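Local structure of Iron(III) ABC transporter, periplasmic iron-compound-binding protein (Vibrio cholerae, 3TEF) at residues 139-144 with 268-273; 161-166 with 170-175. The protein probably serves the ABC-type uptake of iron by binding iron-loaded catecholate siderophores in the periplasm. One frame throughout, in Å; residues are numbered along the deposited sequence.

Contact 1 of 2, residues 139-144 with 268-273; sequences EQVDAQ and KATEQM
V141 meets T270 and E271 where two helices lie side by side, and the only flat group among these three residues, the carboxylate of E271, has neither face stacked against helix segment 139-144. V141 and the Q140 amide lie on opposite sides of its plane, the amide farther off, and neither lies over it. That amide is turned about 64° against the carboxylate, and Q140 OE1 remains 4.5 Å from E271 OE2. The two oxygens share a partner instead of meeting: K137 forms a salt bridge with E271 and a hydrogen bond with Q140.

The touching itself is aliphatic. V141 CG1 lies 3.9 Å from T270 CG2, the two side chains crossing at about a right angle. T270 presents its methyl because CG2 is anti to the backbone N, while OG1 lies beside that N and bonds to Y113 OH and to G266 O. The other methyl of V141, CG2, faces the stem of E271, 4.4 Å from its CG. W114 and W121 of helix 113-128 pack on V141 and T270 respectively.

In this family a long helix joins the two lobes. Helix 131-154 fits that role, and the C-terminal helix 267-279 rests against it. With just 140 Å² buried, the seam is slight and rests on van der Waals packing. The polar ends turn to partners outside the segments, and K137 probably offsets the charge of E271.

Contact 2 of 2, residues 161-166 with 170-175; sequences LVMSSG and TTFGAN
A two-stranded antiparallel hairpin, part of the mixed sheet of the C-terminal lobe, shows how side chains on one face follow the backbone pairing. L161, M163, T170 and F172 share that face. L161 and M163 reach the F172 ring obliquely from the same side, L161 CD1 4.0 Å from its CD2 and M163 CB 3.9 Å from its CE2. The L161 and F172 side chains meet at a slant; M163 SD, in Met-aromatic contact, stands 5.4 Å from the centroid and 59° off the normal. F178 adds an edge-to-face partner to the same ring.

M163 and T170 fix this register as a hydrogen-bonded pair, M163 N donating to T170 O (2.8 Å) and T170 N to M163 O (2.9 Å). V162 and T171, the neighbouring non-hydrogen-bonded pair, turn to the other face, where V162 packs on L216.

Towards F172 the backbone bond to L161 O is weak, and a side chain adds a second donor. With T171 OG1 anti to its own backbone N (chi1 -169°), the hydroxyl donates to L161 O over 2.9 Å, tilted 27° from the carbonyl plane. Beside it, a water accepts from L161 N and donates to F172 O, 2.7 Å away.

Contacts 1 and 2 illustrate two ways of joining elements within one chain. Both are buried, but they share no element: contact 1 packs helix 131-154 on helix 267-279, segments 124 residues apart, whereas contact 2 pairs strands 158-165 and 168-172 across a tight turn. The helix of the first leads directly into the hairpin of the second, although the centres lie about 22 Å apart and the nearest atoms about 9 Å. The interhelical seam works through methyl packing, its polar ends bonding to residues outside both segments. Within the sheet, main-chain hydrogen bonds carry the pairing, supplemented by a threonine hydroxyl, by waters and by aliphatic and Met-aromatic packing round one phenylalanine ring, and twice the surface is buried.

Contact 1 of 2, residues 139-144 with 268-273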
ATOM      1  N   GLU A 139       9.248 -15.483   4.199  1.00 28.58           N
ATOM      2  CA  GLU A 139       9.485 -16.118   5.491  1.00 31.17           C
ATOM      3  C   GLU A 139       9.883 -15.079   6.533  1.00 29.63           C
ATOM      4  O   GLU A 139       9.416 -15.121   7.681  1.00 30.37           O
ATOM      5  CB  GLU A 139      10.558 -17.205   5.378  1.00 31.07           C
ATOM      6  CG  GLU A 139      10.981 -17.786   6.728  1.00 37.86           C
ATOM      7  CD  GLU A 139      11.675 -19.133   6.598  1.00 43.03           C
ATOM      8  OE1 GLU A 139      12.102 -19.480   5.474  1.00 49.03           O
ATOM      9  OE2 GLU A 139      11.789 -19.852   7.618  1.00 41.63           O
ATOM     10  N   GLN A 140      10.741 -14.148   6.123  1.00 26.73           N
ATOM     11  CA  GLN A 140      11.233 -13.096   7.006  1.00 27.66           C
ATOM     12  C   GLN A 140      10.093 -12.208   7.500  1.00 30.18           C
ATOM     13  O   GLN A 140       9.926 -11.988   8.701  1.00 29.96           O
ATOM     14  CB  GLN A 140      12.287 -12.244   6.283  1.00 33.16           C
ATOM     15  CG  GLN A 140      12.788 -11.061   7.094  1.00 33.40           C
ATOM     16  CD  GLN A 140      13.793 -10.196   6.344  1.00 39.93           C
ATOM     17  OE1 GLN A 140      14.009 -10.358   5.139  1.00 39.81           O
ATOM     18  NE2 GLN A 140      14.410  -9.265   7.065  1.00 41.82           N
ATOM     19  N   VAL A 141       9.302 -11.704   6.561  1.00 27.66           N
ATOM     20  CA  VAL A 141       8.254 -10.747   6.883  1.00 28.89           C
ATOM     21  C   VAL A 141       7.091 -11.410   7.629  1.00 25.89           C
ATOM     22  O   VAL A 141       6.511 -10.828   8.549  1.00 26.14           O
ATOM     23  CB  VAL A 141       7.753 -10.042   5.606  1.00 24.81           C
ATOM     24  CG1 VAL A 141       6.537  -9.180   5.918  1.00 27.54           C
ATOM     25  CG2 VAL A 141       8.880  -9.212   4.996  1.00 26.17           C
ATOM     26  N   ASP A 142       6.773 -12.636   7.242  1.00 23.60           N
ATOM     27  CA  ASP A 142       5.702 -13.386   7.886  1.00 26.31           C
ATOM     28  C   ASP A 142       5.937 -13.510   9.391  1.00 28.92           C
ATOM     29  O   ASP A 142       4.998 -13.412  10.185  1.00 29.73           O
ATOM     30  CB  ASP A 142       5.562 -14.763   7.244  1.00 28.44           C
ATOM     31  CG  ASP A 142       4.304 -15.499   7.696  1.00 34.29           C
ATOM     32  OD1 ASP A 142       3.210 -14.886   7.727  1.00 27.67           O
ATOM     33  OD2 ASP A 142       4.412 -16.698   8.023  1.00 35.45           O
ATOM     34  N   ALA A 143       7.191 -13.712   9.788  1.00 29.73           N
ATOM     35  CA  ALA A 143       7.488 -13.887  11.205  1.00 29.81           C
ATOM     36  C   ALA A 143       7.187 -12.615  11.985  1.00 31.86           C
ATOM     37  O   ALA A 143       6.724 -12.668  13.127  1.00 32.31           O
ATOM     38  CB  ALA A 143       8.939 -14.321  11.410  1.00 30.64           C
ATOM     39  N   GLN A 144       7.451 -11.479  11.348  1.00 27.91           N
ATOM     40  CA  GLN A 144       7.192 -10.163  11.922  1.00 33.75           C
ATOM     41  C   GLN A 144       5.691  -9.916  12.109  1.00 31.16           C
ATOM     42  O   GLN A 144       5.256  -9.466  13.174  1.00 31.33           O
ATOM     43  CB  GLN A 144       7.825  -9.072  11.050  1.00 31.93           C
ATOM     44  CG  GLN A 144       9.363  -9.088  11.028  1.00 35.60           C
ATOM     45  CD  GLN A 144       9.963  -8.177   9.962  1.00 41.10           C
ATOM     46  OE1 GLN A 144       9.466  -8.098   8.836  1.00 43.82           O
ATOM     47  NE2 GLN A 144      11.038  -7.475  10.320  1.00 44.64           N
ATOM     48  N   LYS A 268       9.493  -2.699   0.526  1.00 20.97           N
ATOM     49  CA  LYS A 268       9.943  -1.717   1.512  1.00 21.53           C
ATOM     50  C   LYS A 268       8.743  -1.167   2.268  1.00 23.12           C
ATOM     51  O   LYS A 268       8.815  -0.917   3.470  1.00 22.67           O
ATOM     52  CB  LYS A 268      10.698  -0.564   0.847  1.00 24.10           C
ATOM     53  CG  LYS A 268      11.886  -0.992   0.004  1.00 31.05           C
ATOM     54  CD  LYS A 268      12.866  -1.802   0.800  1.00 36.40           C
ATOM     55  CE  LYS A 268      14.146  -2.042   0.014  1.00 46.23           C
ATOM     56  NZ  LYS A 268      15.267  -2.440   0.917  1.00 42.98           N
ATOM     57  N   ALA A 269       7.625  -1.003   1.559  1.00 20.40           N
ATOM     58  CA  ALA A 269       6.418  -0.491   2.181  1.00 18.45           C
ATOM     59  C   ALA A 269       5.953  -1.403   3.300  1.00 19.84           C
ATOM     60  O   ALA A 269       5.631  -0.944   4.400  1.00 19.39           O
ATOM     61  CB  ALA A 269       5.308  -0.322   1.121  1.00 17.89           C
ATOM     62  N   THR A 270       5.948  -2.702   3.026  1.00 19.51           N
ATOM     63  CA  THR A 270       5.463  -3.673   3.991  1.00 20.67           C
ATOM     64  C   THR A 270       6.413  -3.746   5.174  1.00 18.52           C
ATOM     65  O   THR A 270       5.981  -3.850   6.313  1.00 22.17           O
ATOM     66  CB  THR A 270       5.261  -5.051   3.350  1.00 20.31           C
ATOM     67  OG1 THR A 270       4.291  -4.938   2.304  1.00 21.40           O
ATOM     68  CG2 THR A 270       4.770  -6.043   4.392  1.00 23.26           C
ATOM     69  N   GLU A 271       7.706  -3.654   4.900  1.00 22.44           N
ATOM     70  CA  GLU A 271       8.682  -3.591   5.987  1.00 23.39           C
ATOM     71  C   GLU A 271       8.487  -2.369   6.870  1.00 23.71           C
ATOM     72  O   GLU A 271       8.610  -2.453   8.101  1.00 24.66           O
ATOM     73  CB  GLU A 271      10.096  -3.685   5.432  1.00 25.43           C
ATOM     74  CG  GLU A 271      10.344  -5.079   4.897  1.00 26.85           C
ATOM     75  CD  GLU A 271      11.664  -5.220   4.196  1.00 35.65           C
ATOM     76  OE1 GLU A 271      12.201  -4.205   3.707  1.00 35.54           O
ATOM     77  OE2 GLU A 271      12.167  -6.358   4.135  1.00 39.56           O
ATOM     78  N   GLN A 272       8.137  -1.243   6.251  1.00 21.08           N
ATOM     79  CA  GLN A 272       7.807  -0.040   7.005  1.00 22.16           C
ATOM     80  C   GLN A 272       6.516  -0.171   7.817  1.00 23.40           C
ATOM     81  O   GLN A 272       6.439   0.327   8.942  1.00 24.10           O
ATOM     82  CB  GLN A 272       7.736   1.184   6.086  1.00 25.06           C
ATOM     83  CG  GLN A 272       7.524   2.501   6.818  1.00 23.46           C
ATOM     84  CD  GLN A 272       8.717   2.889   7.669  1.00 29.56           C
ATOM     85  OE1 GLN A 272       9.837   2.976   7.169  1.00 31.29           O
ATOM     86  NE2 GLN A 272       8.487   3.093   8.964  1.00 27.06           N
ATOM     87  N   MET A 273       5.494  -0.813   7.243  1.00 20.90           N
ATOM     88  CA  MET A 273       4.271  -1.068   8.000  1.00 18.24           C
ATOM     89  C   MET A 273       4.592  -1.844   9.271  1.00 24.06           C
ATOM     90  O   MET A 273       4.080  -1.532  10.342  1.00 24.74           O
ATOM     91  CB  MET A 273       3.260  -1.853   7.160  1.00 20.52           C
ATOM     92  CG  MET A 273       2.758  -1.082   5.930  1.00 20.32           C
ATOM     93  SD  MET A 273       1.863  -2.133   4.782  1.00 21.93           S
ATOM     94  CE  MET A 273       0.497  -2.659   5.826  1.00 23.35           C
TER

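Contact 2 of 2, residues 161-166 with 170-175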
ATOM      1  N   LEU A 161      -8.481   3.574  12.989  1.00 24.47           N
ATOM      2  CA  LEU A 161      -7.637   4.056  11.905  1.00 25.97           C
ATOM      3  C   LEU A 161      -8.299   5.311  11.363  1.00 22.95           C
ATOM      4  O   LEU A 161      -9.444   5.264  10.943  1.00 23.73           O
ATOM      5  CB  LEU A 161      -7.526   2.992  10.807  1.00 26.02           C
ATOM      6  CG  LEU A 161      -6.541   3.160   9.637  1.00 25.93           C
ATOM      7  CD1 LEU A 161      -6.887   4.364   8.740  1.00 27.01           C
ATOM      8  CD2 LEU A 161      -5.100   3.242  10.107  1.00 26.35           C
ATOM      9  N   VAL A 162      -7.582   6.428  11.404  1.00 19.79           N
ATOM     10  CA  VAL A 162      -8.124   7.701  10.941  1.00 22.12           C
ATOM     11  C   VAL A 162      -7.233   8.262   9.858  1.00 20.06           C
ATOM     12  O   VAL A 162      -6.019   8.340  10.028  1.00 22.63           O
ATOM     13  CB  VAL A 162      -8.233   8.727  12.084  1.00 24.65           C
ATOM     14  CG1 VAL A 162      -8.784  10.059  11.562  1.00 27.26           C
ATOM     15  CG2 VAL A 162      -9.128   8.193  13.187  1.00 23.58           C
ATOM     16  N   MET A 163      -7.838   8.666   8.747  1.00 22.61           N
ATOM     17  CA  MET A 163      -7.094   9.368   7.711  1.00 21.79           C
ATOM     18  C   MET A 163      -7.498  10.829   7.742  1.00 23.14           C
ATOM     19  O   MET A 163      -8.654  11.142   7.987  1.00 23.10           O
ATOM     20  CB  MET A 163      -7.392   8.776   6.335  1.00 21.05           C
ATOM     21  CG  MET A 163      -6.664   9.499   5.219  1.00 28.74           C
ATOM     22  SD  MET A 163      -6.744   8.576   3.690  1.00 39.26           S
ATOM     23  CE  MET A 163      -5.036   8.137   3.500  1.00 35.32           C
ATOM     24  N   SER A 164      -6.537  11.717   7.523  1.00 22.54           N
ATOM     25  CA  SER A 164      -6.805  13.152   7.457  1.00 24.20           C
ATOM     26  C   SER A 164      -6.406  13.676   6.085  1.00 28.53           C
ATOM     27  O   SER A 164      -5.303  13.416   5.606  1.00 26.78           O
ATOM     28  CB  SER A 164      -6.051  13.897   8.556  1.00 28.31           C
ATOM     29  OG  SER A 164      -6.161  15.308   8.411  1.00 30.34           O
ATOM     30  N   SER A 165      -7.317  14.401   5.449  1.00 24.53           N
ATOM     31  CA  SER A 165      -7.074  14.902   4.107  1.00 27.12           C
ATOM     32  C   SER A 165      -7.893  16.167   3.887  1.00 27.08           C
ATOM     33  O   SER A 165      -9.116  16.136   3.950  1.00 25.63           O
ATOM     34  CB  SER A 165      -7.474  13.850   3.071  1.00 33.52           C
ATOM     35  OG  SER A 165      -7.274  14.330   1.751  1.00 37.68           O
ATOM     36  N   GLY A 166      -7.210  17.276   3.635  1.00 27.36           N
ATOM     37  CA  GLY A 166      -7.880  18.533   3.358  1.00 28.70           C
ATOM     38  C   GLY A 166      -8.855  18.954   4.439  1.00 28.18           C
ATOM     39  O   GLY A 166      -9.867  19.607   4.156  1.00 26.64           O
ATOM     40  N   THR A 170     -11.546  10.703   8.082  1.00 25.31           N
ATOM     41  CA  THR A 170     -12.308   9.515   7.707  1.00 23.11           C
ATOM     42  C   THR A 170     -11.770   8.312   8.463  1.00 23.13           C
ATOM     43  O   THR A 170     -10.625   8.315   8.926  1.00 23.36           O
ATOM     44  CB  THR A 170     -12.238   9.244   6.191  1.00 25.94           C
ATOM     45  OG1 THR A 170     -10.871   9.197   5.775  1.00 26.40           O
ATOM     46  CG2 THR A 170     -12.960  10.347   5.408  1.00 26.59           C
ATOM     47  N   THR A 171     -12.615   7.296   8.617  1.00 23.78           N
ATOM     48  CA  THR A 171     -12.202   6.082   9.303  1.00 24.96           C
ATOM     49  C   THR A 171     -12.406   4.856   8.409  1.00 24.97           C
ATOM     50  O   THR A 171     -13.264   4.845   7.521  1.00 25.54           O
ATOM     51  CB  THR A 171     -12.913   5.920  10.663  1.00 26.82           C
ATOM     52  OG1 THR A 171     -12.290   4.861  11.410  1.00 28.87           O
ATOM     53  CG2 THR A 171     -14.394   5.613  10.482  1.00 31.75           C
ATOM     54  N   PHE A 172     -11.585   3.837   8.642  1.00 25.40           N
ATOM     55  CA  PHE A 172     -11.566   2.628   7.835  1.00 26.01           C
ATOM     56  C   PHE A 172     -11.488   1.454   8.797  1.00 27.11           C
ATOM     57  O   PHE A 172     -10.844   1.562   9.840  1.00 29.39           O
ATOM     58  CB  PHE A 172     -10.307   2.608   6.967  1.00 26.96           C
ATOM     59  CG  PHE A 172     -10.273   3.667   5.901  1.00 26.34           C
ATOM     60  CD1 PHE A 172     -10.553   3.343   4.586  1.00 29.05           C
ATOM     61  CD2 PHE A 172      -9.935   4.981   6.206  1.00 28.20           C
ATOM     62  CE1 PHE A 172     -10.514   4.302   3.594  1.00 31.92           C
ATOM     63  CE2 PHE A 172      -9.900   5.953   5.210  1.00 27.25           C
ATOM     64  CZ  PHE A 172     -10.186   5.610   3.906  1.00 28.53           C
ATOM     65  N   GLY A 173     -12.107   0.335   8.437  1.00 26.85           N
ATOM     66  CA  GLY A 173     -12.100  -0.842   9.293  1.00 30.26           C
ATOM     67  C   GLY A 173     -11.429  -2.061   8.683  1.00 31.62           C
ATOM     68  O   GLY A 173     -10.607  -1.945   7.767  1.00 26.97           O
ATOM     69  N   ALA A 174     -11.805  -3.243   9.174  1.00 30.78           N
ATOM     70  CA  ALA A 174     -11.125  -4.485   8.811  1.00 29.30           C
ATOM     71  C   ALA A 174     -11.271  -4.871   7.341  1.00 29.88           C
ATOM     72  O   ALA A 174     -10.410  -5.553   6.783  1.00 28.99           O
ATOM     73  CB  ALA A 174     -11.598  -5.628   9.704  1.00 32.92           C
ATOM     74  N   ASN A 175     -12.370  -4.455   6.720  1.00 28.57           N
ATOM     75  CA  ASN A 175     -12.634  -4.824   5.338  1.00 31.65           C
ATOM     76  C   ASN A 175     -12.366  -3.675   4.382  1.00 31.45           C
ATOM     77  O   ASN A 175     -13.121  -3.419   3.446  1.00 38.15           O
ATOM     78  CB  ASN A 175     -14.057  -5.358   5.207  1.00 32.03           C
ATOM     79  CG  ASN A 175     -14.265  -6.630   6.018  1.00 41.13           C
ATOM     80  OD1 ASN A 175     -13.459  -7.558   5.948  1.00 43.99           O
ATOM     81  ND2 ASN A 175     -15.330  -6.665   6.812  1.00 42.57           N
TER
HETATM   82  O   HOH W   1     -10.901   2.024  12.498  1.00 30.74           O
HETATM   83  O   HOH W   2      -9.723  11.681   5.157  1.00 27.39           O